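Local coordinates for protein triosephosphate isomerase (Toxoplasma gondii, PDB 5UPR) that probably interconverts D-glyceraldehyde 3-phosphate and dihydroxyacetone phosphate in glycolysis and gluconeogenesis, working as a homodimeric TIM-barrel enzyme, at residues 9-14 with 43-48; 136-141 with 174-179; 197-202 with 220-225. All blocks are in the same frame, centred on the assembly; numbering follows the deposited sequence.

Interaction 1 (9-14 with 43-48); sequences RGFVGG and DVVVAP
Arg9 and Asp43 form a salt bridge near the N-terminal ends of two parallel strands. The extended Arg9 chain crosses the Asp43 side chain at about a right angle and brings its NE to 2.7 Å from Asp43 OD1. The oxygen lies in the guanidinium plane, but NE meets it from above the carboxylate plane, 47° out of it. Asp43 OD2 also pairs with Arg219, and Arg9 NH2 bonds Glu40 O, so each charged group has a second partner. Gly10 O then accepts the Asp43 N-H at 2.9 Å and starts the backbone ladder. Phe11 CG is anti to the backbone N (chi1 -172°). This lays the ring over the second strand: CD2 is 3.7 Å from Asp43 CB, and CZ is 3.6 Å from Val45 CG2. The peptide oxygen of Asp43 lies over one ring face. Val12 bonds twice, through N to Asp43 O and through O to Val45 N, both at 2.9 Å. Its side chain points to the other face of the sheet, as do Val44 and Val46. Gly13 brings CA to 3.1 Å from Val45 O, a CA-H...O contact. Gly14 N donates to Val45 O, and Gly14 O takes the Ala47 N-H at 2.8 Å. Phe11 and Gly13 use their other backbone edge for strand 242-245, while Val44 shares a backbone bond with Gln66 of strand 65-69. Strands 10-15 and 42-47 thus sit between these two neighbours. They are joined by helix 22-34 in a beta-alpha-beta unit, and helix 253-260 packs on Val12, Val44 and Val46.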
loop_
_atom_site.group_PDB
_atom_site.type_symbol
_atom_site.label_atom_id
_atom_site.label_comp_id
_atom_site.label_asym_id
_atom_site.label_seq_id
_atom_site.Cartn_x
_atom_site.Cartn_y
_atom_site.Cartn_z
ATOM N N ARG A 9 -11.371 -9.650 -26.242
ATOM C CA ARG A 9 -10.134 -8.967 -26.563
ATOM C C ARG A 9 -8.991 -9.513 -25.671
ATOM O O ARG A 9 -9.150 -9.689 -24.447
ATOM C CB ARG A 9 -10.393 -7.512 -26.301
ATOM C CG ARG A 9 -9.326 -6.611 -26.745
ATOM C CD ARG A 9 -9.944 -5.190 -26.834
ATOM N NE ARG A 9 -8.901 -4.156 -26.917
ATOM C CZ ARG A 9 -8.315 -3.763 -28.031
ATOM N NH1 ARG A 9 -8.729 -4.227 -29.223
ATOM N NH2 ARG A 9 -7.363 -2.850 -27.975
ATOM N N GLY A 10 -7.850 -9.786 -26.284
ATOM C CA GLY A 10 -6.649 -10.246 -25.570
ATOM C C GLY A 10 -6.220 -9.240 -24.514
ATOM O O GLY A 10 -6.495 -8.020 -24.643
ATOM N N PHE A 11 -5.601 -9.751 -23.436
ATOM C CA PHE A 11 -5.222 -8.909 -22.314
ATOM C C PHE A 11 -3.884 -9.312 -21.788
ATOM O O PHE A 11 -3.680 -10.487 -21.477
ATOM C CB PHE A 11 -6.321 -9.060 -21.228
ATOM C CG PHE A 11 -6.184 -8.135 -20.082
ATOM C CD1 PHE A 11 -5.253 -8.369 -19.063
ATOM C CD2 PHE A 11 -6.964 -6.969 -20.001
ATOM C CE1 PHE A 11 -5.154 -7.516 -17.970
ATOM C CE2 PHE A 11 -6.854 -6.120 -18.919
ATOM C CZ PHE A 11 -5.962 -6.400 -17.908
ATOM N N VAL A 12 -2.975 -8.358 -21.631
ATOM C CA VAL A 12 -1.677 -8.654 -21.005
ATOM C C VAL A 12 -1.442 -7.646 -19.875
ATOM O O VAL A 12 -1.367 -6.439 -20.136
ATOM C CB VAL A 12 -0.540 -8.682 -22.019
ATOM C CG1 VAL A 12 0.809 -8.854 -21.363
ATOM C CG2 VAL A 12 -0.805 -9.779 -23.053
ATOM N N GLY A 13 -1.333 -8.147 -18.619
ATOM C CA GLY A 13 -0.972 -7.326 -17.482
ATOM C C GLY A 13 0.468 -7.530 -17.112
ATOM O O GLY A 13 1.019 -8.625 -17.261
ATOM N N GLY A 14 1.113 -6.463 -16.662
ATOM C CA GLY A 14 2.506 -6.518 -16.188
ATOM C C GLY A 14 2.532 -6.098 -14.728
ATOM O O GLY A 14 2.308 -4.945 -14.432
ATOM N N ASP A 43 -5.475 -5.320 -24.953
ATOM C CA ASP A 43 -5.464 -4.401 -23.802
ATOM C C ASP A 43 -4.182 -4.706 -23.007
ATOM O O ASP A 43 -3.933 -5.848 -22.595
ATOM C CB ASP A 43 -6.672 -4.696 -22.913
ATOM C CG ASP A 43 -7.993 -4.382 -23.583
ATOM O OD1 ASP A 43 -8.020 -3.469 -24.422
ATOM O OD2 ASP A 43 -9.003 -5.066 -23.327
ATOM N N VAL A 44 -3.338 -3.714 -22.836
ATOM C CA VAL A 44 -2.144 -3.827 -22.052
ATOM C C VAL A 44 -2.317 -3.003 -20.754
ATOM O O VAL A 44 -2.648 -1.838 -20.802
ATOM C CB VAL A 44 -0.908 -3.400 -22.823
ATOM C CG1 VAL A 44 0.337 -3.436 -21.949
ATOM C CG2 VAL A 44 -0.727 -4.287 -24.066
ATOM N N VAL A 45 -2.034 -3.644 -19.603
ATOM C CA VAL A 45 -2.083 -2.907 -18.323
ATOM C C VAL A 45 -0.764 -3.119 -17.575
ATOM O O VAL A 45 -0.292 -4.259 -17.506
ATOM C CB VAL A 45 -3.291 -3.386 -17.487
ATOM C CG1 VAL A 45 -3.304 -2.752 -16.093
ATOM C CG2 VAL A 45 -4.604 -3.104 -18.211
ATOM N N VAL A 46 -0.174 -2.056 -17.042
ATOM C CA VAL A 46 1.033 -2.163 -16.212
ATOM C C VAL A 46 0.747 -1.672 -14.784
ATOM O O VAL A 46 0.033 -0.667 -14.603
ATOM C CB VAL A 46 2.248 -1.479 -16.829
ATOM C CG1 VAL A 46 2.549 -2.107 -18.189
ATOM C CG2 VAL A 46 2.021 -0.025 -17.044
ATOM N N ALA A 47 1.248 -2.419 -13.802
ATOM C CA ALA A 47 1.070 -2.137 -12.427
ATOM C C ALA A 47 2.432 -1.811 -11.712
ATOM O O ALA A 47 3.070 -2.706 -11.124
ATOM C CB ALA A 47 0.371 -3.298 -11.740
ATOM N N PRO A 48 2.849 -0.540 -11.748
ATOM C CA PRO A 48 4.012 -0.080 -10.999
ATOM C C PRO A 48 3.729 -0.015 -9.509
ATOM O O PRO A 48 2.540 0.015 -9.114
ATOM C CB PRO A 48 4.186 1.373 -11.504
ATOM C CG PRO A 48 3.312 1.564 -12.644
ATOM C CD PRO A 48 2.189 0.590 -12.432
#

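Interaction 2 (136-141 with 174-179); sequences LCIGET and IVIAYE
Ile138 and Ile176 meet at the apolar centre, with CD1 of Ile138 3.7 Å from CG2 of Ile176. Ile138 holds CG1 between its backbone N and carbonyl carbon (chi1 60°), with CD1 extended beyond it over the neighbouring strand. Leu136 is on the same face, its CB 4.4 Å from Ile174 CG2. Helices 150-164 and 192-209 cover this face. On the opposite face Cys137 SG and Ala177 CB are 4.2 Å apart, and both pack on Leu244. Between the two faces runs a parallel ladder. Leu136 N donates to Val175 O, and Leu136 O accepts from Ala177 N. Ile138 N then bonds Ala177 O, and Ile138 O receives Glu179 N at 3.0 Å. A water donates to Glu179 O at 2.6 Å and more weakly to Ile138 O. It bridges the two carbonyls where the strands end. Gly139 CA approaches Glu179 O at 3.5 Å, a CA-H...O contact. At the polar edge Tyr178 OH donates to the syn lone pair of Glu140 OE1 at 2.7 Å. Glu140 OE1 lies at the ring edge, in its plane, and the carboxylate and ring planes are 5° apart. Arg145 and Trp182 hold Glu140 OE2, and Arg145 also bonds the Tyr178 hydroxyl. This network probably stabilises the buried carboxylate as an anion. These are neighbouring strands of the TIM barrel, a fold whose active sites lie at the C-terminal ends of the strands; a sulfate, probably from the crystallisation liquor, lies about 5 Å from the Glu179 side chain, between nearest atoms.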
loop_
_atom_site.group_PDB
_atom_site.type_symbol
_atom_site.label_atom_id
_atom_site.label_comp_id
_atom_site.label_asym_id
_atom_site.label_seq_id
_atom_site.Cartn_x
_atom_site.Cartn_y
_atom_site.Cartn_z
ATOM N N LEU A 136 -8.635 -9.806 -10.889
ATOM C CA LEU A 136 -8.845 -10.663 -9.737
ATOM C C LEU A 136 -8.005 -11.941 -9.824
ATOM O O LEU A 136 -8.251 -12.756 -10.720
ATOM C CB LEU A 136 -10.333 -11.034 -9.621
ATOM C CG LEU A 136 -10.729 -12.173 -8.663
ATOM C CD1 LEU A 136 -10.341 -11.767 -7.227
ATOM C CD2 LEU A 136 -12.208 -12.449 -8.748
ATOM N N CYS A 137 -7.071 -12.117 -8.888
ATOM C CA CYS A 137 -6.155 -13.253 -8.878
ATOM C C CYS A 137 -6.706 -14.427 -8.053
ATOM O O CYS A 137 -7.197 -14.249 -6.957
ATOM C CB CYS A 137 -4.758 -12.832 -8.346
ATOM S SG CYS A 137 -3.978 -11.489 -9.261
ATOM N N ILE A 138 -6.621 -15.617 -8.604
ATOM C CA ILE A 138 -7.002 -16.886 -7.899
ATOM C C ILE A 138 -5.967 -17.934 -8.259
ATOM O O ILE A 138 -5.224 -17.766 -9.214
ATOM C CB ILE A 138 -8.426 -17.399 -8.343
ATOM C CG1 ILE A 138 -8.513 -17.688 -9.825
ATOM C CG2 ILE A 138 -9.512 -16.422 -8.007
ATOM C CD1 ILE A 138 -9.808 -18.236 -10.319
ATOM N N GLY A 139 -5.928 -19.036 -7.533
ATOM C CA GLY A 139 -4.972 -20.089 -7.833
ATOM C C GLY A 139 -4.787 -21.053 -6.682
ATOM O O GLY A 139 -4.938 -20.660 -5.563
ATOM N N GLU A 140 -4.473 -22.306 -7.001
ATOM C CA GLU A 140 -4.307 -23.354 -6.031
ATOM C C GLU A 140 -2.821 -23.617 -5.712
ATOM O O GLU A 140 -1.929 -23.264 -6.498
ATOM C CB GLU A 140 -4.979 -24.653 -6.548
ATOM C CG GLU A 140 -4.159 -25.588 -7.462
ATOM C CD GLU A 140 -3.880 -25.006 -8.853
ATOM O OE1 GLU A 140 -4.330 -23.891 -9.187
ATOM O OE2 GLU A 140 -3.182 -25.720 -9.623
ATOM N N THR A 141 -2.592 -24.282 -4.571
ATOM C CA THR A 141 -1.269 -24.641 -4.136
ATOM C C THR A 141 -0.859 -25.951 -4.813
ATOM O O THR A 141 -1.680 -26.677 -5.401
ATOM C CB THR A 141 -1.234 -24.875 -2.606
ATOM O OG1 THR A 141 -2.078 -26.001 -2.281
ATOM C CG2 THR A 141 -1.697 -23.620 -1.773
ATOM N N ILE A 174 -14.405 -7.031 -14.465
ATOM C CA ILE A 174 -13.469 -8.022 -13.924
ATOM C C ILE A 174 -12.760 -8.806 -15.038
ATOM O O ILE A 174 -13.370 -9.162 -16.015
ATOM C CB ILE A 174 -14.194 -9.009 -12.999
ATOM C CG1 ILE A 174 -14.576 -8.280 -11.681
ATOM C CG2 ILE A 174 -13.389 -10.242 -12.683
ATOM C CD1 ILE A 174 -15.414 -9.101 -10.773
ATOM N N VAL A 175 -11.446 -8.978 -14.861
ATOM C CA VAL A 175 -10.581 -9.914 -15.583
ATOM C C VAL A 175 -10.069 -10.878 -14.529
ATOM O O VAL A 175 -9.646 -10.461 -13.469
ATOM C CB VAL A 175 -9.413 -9.174 -16.230
ATOM C CG1 VAL A 175 -8.309 -10.141 -16.680
ATOM C CG2 VAL A 175 -9.917 -8.340 -17.422
ATOM N N ILE A 176 -10.148 -12.171 -14.762
ATOM C CA ILE A 176 -9.693 -13.170 -13.795
ATOM C C ILE A 176 -8.266 -13.611 -14.194
ATOM O O ILE A 176 -8.021 -13.969 -15.369
ATOM C CB ILE A 176 -10.620 -14.396 -13.802
ATOM C CG1 ILE A 176 -11.996 -13.968 -13.274
ATOM C CG2 ILE A 176 -10.032 -15.546 -12.901
ATOM C CD1 ILE A 176 -13.016 -15.069 -13.188
ATOM N N ALA A 177 -7.332 -13.549 -13.250
ATOM C CA ALA A 177 -5.978 -14.029 -13.476
ATOM C C ALA A 177 -5.803 -15.343 -12.728
ATOM O O ALA A 177 -5.892 -15.375 -11.511
ATOM C CB ALA A 177 -4.939 -13.033 -13.013
ATOM N N TYR A 178 -5.604 -16.412 -13.486
ATOM C CA TYR A 178 -5.403 -17.729 -12.908
ATOM C C TYR A 178 -3.907 -17.877 -12.796
ATOM O O TYR A 178 -3.227 -17.984 -13.840
ATOM C CB TYR A 178 -6.013 -18.844 -13.764
ATOM C CG TYR A 178 -5.545 -20.202 -13.297
ATOM C CD1 TYR A 178 -5.755 -20.602 -12.002
ATOM C CD2 TYR A 178 -4.853 -21.056 -14.143
ATOM C CE1 TYR A 178 -5.235 -21.806 -11.530
ATOM C CE2 TYR A 178 -4.338 -22.266 -13.687
ATOM C CZ TYR A 178 -4.538 -22.643 -12.370
ATOM O OH TYR A 178 -4.051 -23.815 -11.862
ATOM N N GLU A 179 -3.384 -17.863 -11.555
ATOM C CA GLU A 179 -1.968 -18.070 -11.315
ATOM C C GLU A 179 -1.785 -19.196 -10.320
ATOM O O GLU A 179 -1.935 -18.953 -9.149
ATOM C CB GLU A 179 -1.207 -16.827 -10.797
ATOM C CG GLU A 179 -1.435 -15.567 -11.584
ATOM C CD GLU A 179 -0.400 -14.454 -11.174
ATOM O OE1 GLU A 179 0.544 -14.232 -11.947
ATOM O OE2 GLU A 179 -0.487 -13.785 -10.081
HETATM O O HOH W 1 -2.742 -16.951 -7.646
#

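Interaction 3 (197-202 with 220-225); sequences ETHRDI and VIYGGS. With SO4 (sulfate ion), chain E.
Tyr222, whose CB lies 3.5 Å from NE2 of His199, has its hydroxyl gripped twice. The OH donates to Gly224 O at 2.7 Å, on a lone pair in the carbonyl plane, and also bonds the backbone N of Ala190. The tyrosine therefore ties Gly224 to Ala190, just before helix 192-209. His199 reaches from helix 192-209 toward the strand with CG beside the backbone N (chi1 -79°). Its ring slides past Val220, whose CG1 sits over one ring face, 3.8 Å from the centroid, as a CH-pi contact. Val220 CG1 is offset toward the rim, 3.4 Å from His199 ND1. His199 CE1, at the ring edge, comes 3.5 Å from Ile221 C. ND1 is bonded to Asp239 O outside the two segments. Ile202, one helical turn further on, completes the apolar patch, with CG2 4.1 Å from Val220 CG1. At the far end Ser225 N donates to O4 of a sulfate at 3.1 Å, and the same anion is bonded by Gly185 N and Gly247 N. These three backbone N-H groups are consistent with the phosphate pocket of the family. Where it meets Tyr222, His199 NE2 is buried without a partner in the model. With ND1 turned to a carbonyl, this suggests a neutral imidazole, protonated on ND1, that serves the contact mainly as a flat packing surface.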
loop_
_atom_site.group_PDB
_atom_site.type_symbol
_atom_site.label_atom_id
_atom_site.label_comp_id
_atom_site.label_asym_id
_atom_site.label_seq_id
_atom_site.Cartn_x
_atom_site.Cartn_y
_atom_site.Cartn_z
ATOM N N GLU A 197 -7.374 -26.385 -19.713
ATOM C CA GLU A 197 -8.337 -27.159 -18.917
ATOM C C GLU A 197 -8.891 -26.324 -17.720
ATOM O O GLU A 197 -10.111 -26.257 -17.463
ATOM C CB GLU A 197 -7.704 -28.443 -18.385
ATOM C CG GLU A 197 -8.762 -29.406 -17.838
ATOM C CD GLU A 197 -8.241 -30.627 -17.080
ATOM O OE1 GLU A 197 -7.446 -30.537 -16.126
ATOM O OE2 GLU A 197 -8.651 -31.726 -17.429
ATOM N N THR A 198 -7.967 -25.713 -16.988
ATOM C CA THR A 198 -8.360 -25.003 -15.773
ATOM C C THR A 198 -9.101 -23.718 -16.127
ATOM O O THR A 198 -10.043 -23.341 -15.427
ATOM C CB THR A 198 -7.158 -24.653 -14.896
ATOM O OG1 THR A 198 -6.372 -25.802 -14.665
ATOM C CG2 THR A 198 -7.617 -24.113 -13.546
ATOM N N HIS A 199 -8.675 -23.037 -17.188
ATOM C CA HIS A 199 -9.363 -21.837 -17.599
ATOM C C HIS A 199 -10.814 -22.172 -18.033
ATOM O O HIS A 199 -11.731 -21.421 -17.752
ATOM C CB HIS A 199 -8.689 -21.128 -18.730
ATOM C CG HIS A 199 -7.500 -20.306 -18.336
ATOM N ND1 HIS A 199 -7.274 -19.066 -18.864
ATOM C CD2 HIS A 199 -6.460 -20.562 -17.511
ATOM C CE1 HIS A 199 -6.154 -18.569 -18.365
ATOM N NE2 HIS A 199 -5.619 -19.468 -17.565
ATOM N N ARG A 200 -11.009 -23.283 -18.686
ATOM C CA ARG A 200 -12.356 -23.717 -19.052
ATOM C C ARG A 200 -13.213 -24.051 -17.809
ATOM O O ARG A 200 -14.371 -23.753 -17.809
ATOM C CB ARG A 200 -12.290 -24.879 -20.042
ATOM C CG ARG A 200 -13.646 -25.366 -20.592
ATOM C CD ARG A 200 -14.463 -24.224 -21.118
ATOM N NE ARG A 200 -15.039 -24.570 -22.412
ATOM C CZ ARG A 200 -15.224 -23.702 -23.415
ATOM N NH1 ARG A 200 -14.951 -22.371 -23.294
ATOM N NH2 ARG A 200 -15.733 -24.138 -24.584
ATOM N N ASP A 201 -12.638 -24.659 -16.762
ATOM C CA ASP A 201 -13.303 -24.849 -15.502
ATOM C C ASP A 201 -13.714 -23.514 -14.863
ATOM O O ASP A 201 -14.780 -23.418 -14.312
ATOM C CB ASP A 201 -12.403 -25.568 -14.486
ATOM C CG ASP A 201 -12.181 -27.044 -14.773
ATOM O OD1 ASP A 201 -12.974 -27.652 -15.540
ATOM O OD2 ASP A 201 -11.250 -27.578 -14.121
ATOM N N ILE A 202 -12.852 -22.521 -14.921
ATOM C CA ILE A 202 -13.135 -21.210 -14.404
ATOM C C ILE A 202 -14.301 -20.591 -15.193
ATOM O O ILE A 202 -15.230 -20.026 -14.585
ATOM C CB ILE A 202 -11.884 -20.296 -14.437
ATOM C CG1 ILE A 202 -10.873 -20.775 -13.412
ATOM C CG2 ILE A 202 -12.293 -18.810 -14.240
ATOM C CD1 ILE A 202 -9.517 -20.240 -13.701
ATOM N N VAL A 220 -10.098 -14.435 -19.018
ATOM C CA VAL A 220 -9.370 -15.282 -18.044
ATOM C C VAL A 220 -7.930 -15.385 -18.540
ATOM O O VAL A 220 -7.657 -16.027 -19.600
ATOM C CB VAL A 220 -9.979 -16.652 -17.858
ATOM C CG1 VAL A 220 -9.323 -17.379 -16.690
ATOM C CG2 VAL A 220 -11.458 -16.543 -17.594
ATOM N N ILE A 221 -7.005 -14.751 -17.791
ATOM C CA ILE A 221 -5.604 -14.683 -18.184
ATOM C C ILE A 221 -4.721 -15.596 -17.297
ATOM O O ILE A 221 -5.048 -15.859 -16.129
ATOM C CB ILE A 221 -5.067 -13.255 -18.201
ATOM C CG1 ILE A 221 -5.078 -12.634 -16.792
ATOM C CG2 ILE A 221 -5.884 -12.411 -19.161
ATOM C CD1 ILE A 221 -4.628 -11.181 -16.748
ATOM N N TYR A 222 -3.631 -16.111 -17.865
ATOM C CA TYR A 222 -2.765 -17.057 -17.170
ATOM C C TYR A 222 -1.522 -16.301 -16.641
ATOM O O TYR A 222 -0.902 -15.475 -17.362
ATOM C CB TYR A 222 -2.327 -18.277 -18.117
ATOM C CG TYR A 222 -1.256 -19.077 -17.431
ATOM C CD1 TYR A 222 -1.589 -20.067 -16.484
ATOM C CD2 TYR A 222 0.095 -18.796 -17.632
ATOM C CE1 TYR A 222 -0.570 -20.730 -15.755
ATOM C CE2 TYR A 222 1.097 -19.435 -16.913
ATOM C CZ TYR A 222 0.772 -20.385 -15.982
ATOM O OH TYR A 222 1.779 -21.005 -15.278
ATOM N N GLY A 223 -1.106 -16.621 -15.404
ATOM C CA GLY A 223 0.197 -16.139 -14.925
ATOM C C GLY A 223 0.915 -17.214 -14.156
ATOM O O GLY A 223 0.276 -18.189 -13.705
ATOM N N GLY A 224 2.227 -17.048 -13.998
ATOM C CA GLY A 224 3.067 -18.012 -13.320
ATOM C C GLY A 224 4.160 -18.470 -14.283
ATOM O O GLY A 224 3.981 -19.389 -15.072
ATOM N N SER A 225 5.314 -17.777 -14.198
ATOM C CA SER A 225 6.444 -18.088 -15.008
ATOM C C SER A 225 6.158 -17.942 -16.519
ATOM O O SER A 225 6.607 -18.773 -17.340
ATOM C CB SER A 225 7.000 -19.487 -14.668
ATOM O OG SER A 225 7.503 -19.506 -13.339
HETATM S S SO4 E . 6.859 -14.931 -12.655
HETATM O O1 SO4 E . 7.536 -13.872 -11.939
HETATM O O2 SO4 E . 7.435 -15.244 -13.966
HETATM O O3 SO4 E . 5.527 -14.354 -12.914
HETATM O O4 SO4 E . 6.543 -16.162 -11.902
#

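All three contacts belong to one TIM barrel and come in series along the chain. Interaction 1 joins strands 10-15 and 42-47. Interaction 2 joins strands 133-138 and 174-178, and its centre lies about 14 Å from that of interaction 1. Interaction 3 sets helix 192-209 against strand 220-222, about 8 Å from interaction 2 and 16 Å from interaction 1, centre to centre. Strands 174-178 and 220-222 are neighbours, with probable hydrogen bonds from Ile221 N to Ile176 O and from Tyr178 N to Ile221 O. Phe11 touches Val175 and Ile221 across the barrel interior. Interactions 2 and 3 both lead to the sulfate-marked pocket.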